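Local atomic coordinates of cellulosome anchoring protein cohesin region (Clostridium thermocellum, PDB entry 4DH2), a protein that binds a type I dockerin through its cohesin domain, as part of a cellulosome anchoring protein. Residues A[75-79]-A[91-96]. Residues are numbered along the deposited sequence; the frame is centred on the assembly and turned at random.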
ATOM      1  N   ALA A  75       9.035 -11.384  -3.187  1.00 24.68           N
ATOM      2  CA  ALA A  75      10.318 -10.812  -3.553  1.00 29.04           C
ATOM      3  C   ALA A  75      10.209  -9.826  -4.691  1.00 23.00           C
ATOM      4  O   ALA A  75      10.906  -8.817  -4.704  1.00 30.63           O
ATOM      5  CB  ALA A  75      11.319 -11.950  -3.919  1.00 38.22           C
ATOM      6  N   ASN A  76       9.342 -10.105  -5.672  1.00 23.72           N
ATOM      7  CA  ASN A  76       9.184  -9.215  -6.814  1.00 23.06           C
ATOM      8  C   ASN A  76       7.906  -8.380  -6.785  1.00 22.36           C
ATOM      9  O   ASN A  76       7.817  -7.345  -7.468  1.00 22.71           O
ATOM     10  CB  ASN A  76       9.149 -10.029  -8.100  1.00 23.82           C
ATOM     11  CG  ASN A  76      10.510 -10.601  -8.440  1.00 30.07           C
ATOM     12  OD1 ASN A  76      11.501  -9.880  -8.377  1.00 33.67           O
ATOM     13  ND2 ASN A  76      10.571 -11.888  -8.721  1.00 31.84           N
ATOM     14  N   ASN A  77       6.926  -8.838  -6.025  1.00 24.85           N
ATOM     15  CA  ASN A  77       5.574  -8.259  -6.141  1.00 23.38           C
ATOM     16  C   ASN A  77       5.152  -7.350  -4.988  1.00 25.47           C
ATOM     17  O   ASN A  77       4.148  -6.636  -5.103  1.00 20.69           O
ATOM     18  CB  ASN A  77       4.543  -9.358  -6.269  1.00 21.90           C
ATOM     19  CG  ASN A  77       4.638 -10.108  -7.564  1.00 19.39           C
ATOM     20  OD1 ASN A  77       5.405  -9.780  -8.478  1.00 19.73           O
ATOM     21  ND2 ASN A  77       3.846 -11.125  -7.648  1.00 19.41           N
ATOM     22  N   PHE A  78       5.921  -7.369  -3.904  1.00 17.65           N
ATOM     23  CA  PHE A  78       5.505  -6.760  -2.628  1.00 21.41           C
ATOM     24  C   PHE A  78       6.569  -5.815  -2.088  1.00 27.14           C
ATOM     25  O   PHE A  78       7.743  -6.174  -1.978  1.00 23.83           O
ATOM     26  CB  PHE A  78       5.168  -7.860  -1.610  1.00 18.07           C
ATOM     27  CG  PHE A  78       4.738  -7.343  -0.277  1.00 22.71           C
ATOM     28  CD1 PHE A  78       3.391  -7.215   0.021  1.00 26.09           C
ATOM     29  CD2 PHE A  78       5.673  -7.007   0.702  1.00 23.22           C
ATOM     30  CE1 PHE A  78       2.985  -6.745   1.265  1.00 22.82           C
ATOM     31  CE2 PHE A  78       5.266  -6.528   1.944  1.00 21.22           C
ATOM     32  CZ  PHE A  78       3.932  -6.392   2.228  1.00 22.20           C
ATOM     33  N   ASP A  79       6.155  -4.583  -1.806  1.00 21.11           N
ATOM     34  CA  ASP A  79       7.018  -3.604  -1.175  1.00 21.91           C
ATOM     35  C   ASP A  79       6.258  -2.883  -0.089  1.00 24.32           C
ATOM     36  O   ASP A  79       5.031  -2.804  -0.116  1.00 20.67           O
ATOM     37  CB  ASP A  79       7.465  -2.553  -2.166  1.00 24.24           C
ATOM     38  CG  ASP A  79       8.498  -3.075  -3.137  1.00 39.51           C
ATOM     39  OD1 ASP A  79       9.686  -3.115  -2.763  1.00 39.19           O
ATOM     40  OD2 ASP A  79       8.108  -3.437  -4.268  1.00 34.39           O
ATOM     41  N   PHE A  91       1.933   0.211   1.681  1.00 20.24           N
ATOM     42  CA  PHE A  91       2.138  -1.058   1.002  1.00 16.85           C
ATOM     43  C   PHE A  91       1.895  -0.869  -0.489  1.00 18.33           C
ATOM     44  O   PHE A  91       1.007  -0.124  -0.892  1.00 17.64           O
ATOM     45  CB  PHE A  91       1.130  -2.096   1.483  1.00 17.40           C
ATOM     46  CG  PHE A  91       1.205  -2.386   2.940  1.00 18.87           C
ATOM     47  CD1 PHE A  91       2.012  -3.411   3.398  1.00 21.04           C
ATOM     48  CD2 PHE A  91       0.472  -1.659   3.845  1.00 24.31           C
ATOM     49  CE1 PHE A  91       2.089  -3.693   4.758  1.00 25.29           C
ATOM     50  CE2 PHE A  91       0.543  -1.947   5.204  1.00 32.10           C
ATOM     51  CZ  PHE A  91       1.356  -2.978   5.637  1.00 26.35           C
ATOM     52  N   LEU A  92       2.694  -1.557  -1.299  1.00 17.16           N
ATOM     53  CA  LEU A  92       2.459  -1.628  -2.726  1.00 17.26           C
ATOM     54  C   LEU A  92       2.641  -3.064  -3.198  1.00 22.63           C
ATOM     55  O   LEU A  92       3.707  -3.693  -2.996  1.00 19.58           O
ATOM     56  CB  LEU A  92       3.417  -0.707  -3.451  1.00 21.39           C
ATOM     57  CG  LEU A  92       3.221  -0.713  -4.972  1.00 21.14           C
ATOM     58  CD1 LEU A  92       1.885  -0.062  -5.369  1.00 19.50           C
ATOM     59  CD2 LEU A  92       4.387   0.018  -5.602  1.00 28.00           C
ATOM     60  N   PHE A  93       1.610  -3.576  -3.859  1.00 16.52           N
ATOM     61  CA  PHE A  93       1.661  -4.893  -4.468  1.00 18.39           C
ATOM     62  C   PHE A  93       1.341  -4.790  -5.934  1.00 19.60           C
ATOM     63  O   PHE A  93       0.443  -4.047  -6.318  1.00 19.11           O
ATOM     64  CB  PHE A  93       0.627  -5.809  -3.818  1.00 15.66           C
ATOM     65  CG  PHE A  93       0.431  -7.085  -4.563  1.00 18.86           C
ATOM     66  CD1 PHE A  93       1.261  -8.166  -4.338  1.00 21.27           C
ATOM     67  CD2 PHE A  93      -0.548  -7.186  -5.527  1.00 15.75           C
ATOM     68  CE1 PHE A  93       1.113  -9.344  -5.071  1.00 20.03           C
ATOM     69  CE2 PHE A  93      -0.706  -8.352  -6.277  1.00 22.08           C
ATOM     70  CZ  PHE A  93       0.137  -9.444  -6.045  1.00 19.50           C
ATOM     71  N   ASP A  94       2.079  -5.533  -6.763  1.00 17.26           N
ATOM     72  CA  ASP A  94       1.756  -5.660  -8.158  1.00 13.14           C
ATOM     73  C   ASP A  94       2.269  -7.023  -8.626  1.00 16.99           C
ATOM     74  O   ASP A  94       3.398  -7.393  -8.331  1.00 17.15           O
ATOM     75  CB  ASP A  94       2.445  -4.571  -8.975  1.00 16.23           C
ATOM     76  CG  ASP A  94       2.270  -4.744 -10.461  1.00 17.59           C
ATOM     77  OD1 ASP A  94       1.107  -4.789 -10.915  1.00 20.16           O
ATOM     78  OD2 ASP A  94       3.301  -4.849 -11.206  1.00 21.25           O
ATOM     79  N   ASP A  95       1.430  -7.766  -9.337  1.00 17.70           N
ATOM     80  CA  ASP A  95       1.868  -8.969 -10.050  1.00 15.91           C
ATOM     81  C   ASP A  95       2.798  -8.581 -11.203  1.00 17.15           C
ATOM     82  O   ASP A  95       2.384  -8.333 -12.323  1.00 16.97           O
ATOM     83  CB  ASP A  95       0.658  -9.755 -10.493  1.00 14.60           C
ATOM     84  CG  ASP A  95       1.038 -11.022 -11.243  1.00 31.00           C
ATOM     85  OD1 ASP A  95       2.162 -11.487 -11.011  1.00 33.27           O
ATOM     86  OD2 ASP A  95       0.209 -11.534 -12.027  1.00 22.67           O
ATOM     87  N   ASP A  96       4.085  -8.548 -10.875  1.00 19.33           N
ATOM     88  CA  ASP A  96       5.111  -7.856 -11.641  1.00 19.86           C
ATOM     89  C   ASP A  96       5.266  -8.291 -13.091  1.00 20.35           C
ATOM     90  O   ASP A  96       5.590  -7.478 -13.941  1.00 24.42           O
ATOM     91  CB  ASP A  96       6.425  -8.048 -10.890  1.00 19.73           C
ATOM     92  CG  ASP A  96       7.577  -7.267 -11.479  1.00 29.59           C
ATOM     93  OD1 ASP A  96       7.490  -6.020 -11.618  1.00 25.96           O
ATOM     94  OD2 ASP A  96       8.585  -7.927 -11.818  1.00 35.74           O
TER
HETATM   95  O   HOH W   1       3.914 -13.059  -9.998  1.00 37.18           O
HETATM   96  O   HOH W   2       5.621  -3.545  -5.423  1.00 35.91           O
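At the end of the antiparallel hairpin of strands 78-83 and 88-94 away from its turn, Asn77, last residue of the short helix 74-77, extends the pairing first with its backbone carbonyl and then with its side-chain amide. Asp79 and Leu92 form the hydrogen-bonded pair, Asp79 N to Leu92 O and Leu92 N to Asp79 O both at 2.9 Å; Phe78 and Phe93 make the adjoining non-hydrogen-bonded pair. The next rung runs from Asp94 N to Asn77 O (2.9 Å), with the donor in the carbonyl plane. Beyond it the Asn77 side chain takes over: OD1 accepts from Asp96 N at 3.0 Å, N-H...O nearly straight (165°) but the donor 60° out of the amide's carbonyl plane. Because CG sits beside the backbone N (chi1 -68°), the amide reaches past the strand end, where ND2 donates to Thr72 OG1 and to a water that donates to Asp95 OD1; Asp95 OD2 accepts from Gly102 N. These bonds on both amide ends restrain its rotation. Phe78 and Phe93 share one sheet face; the end of Phe93 comes back, its CE1 touching Asn77 CB (3.6 Å), while Phe78 CZ meets the edge of the Phe91 ring, in its plane, at CD1 (3.7 Å). Lys25 of the dockerin chain forms salt bridges with Asp94 and Asp96, and its Lys61 one with Asp79. The arrangement is that of an antiparallel beta hairpin at the dockerin-binding surface of a type I cohesin.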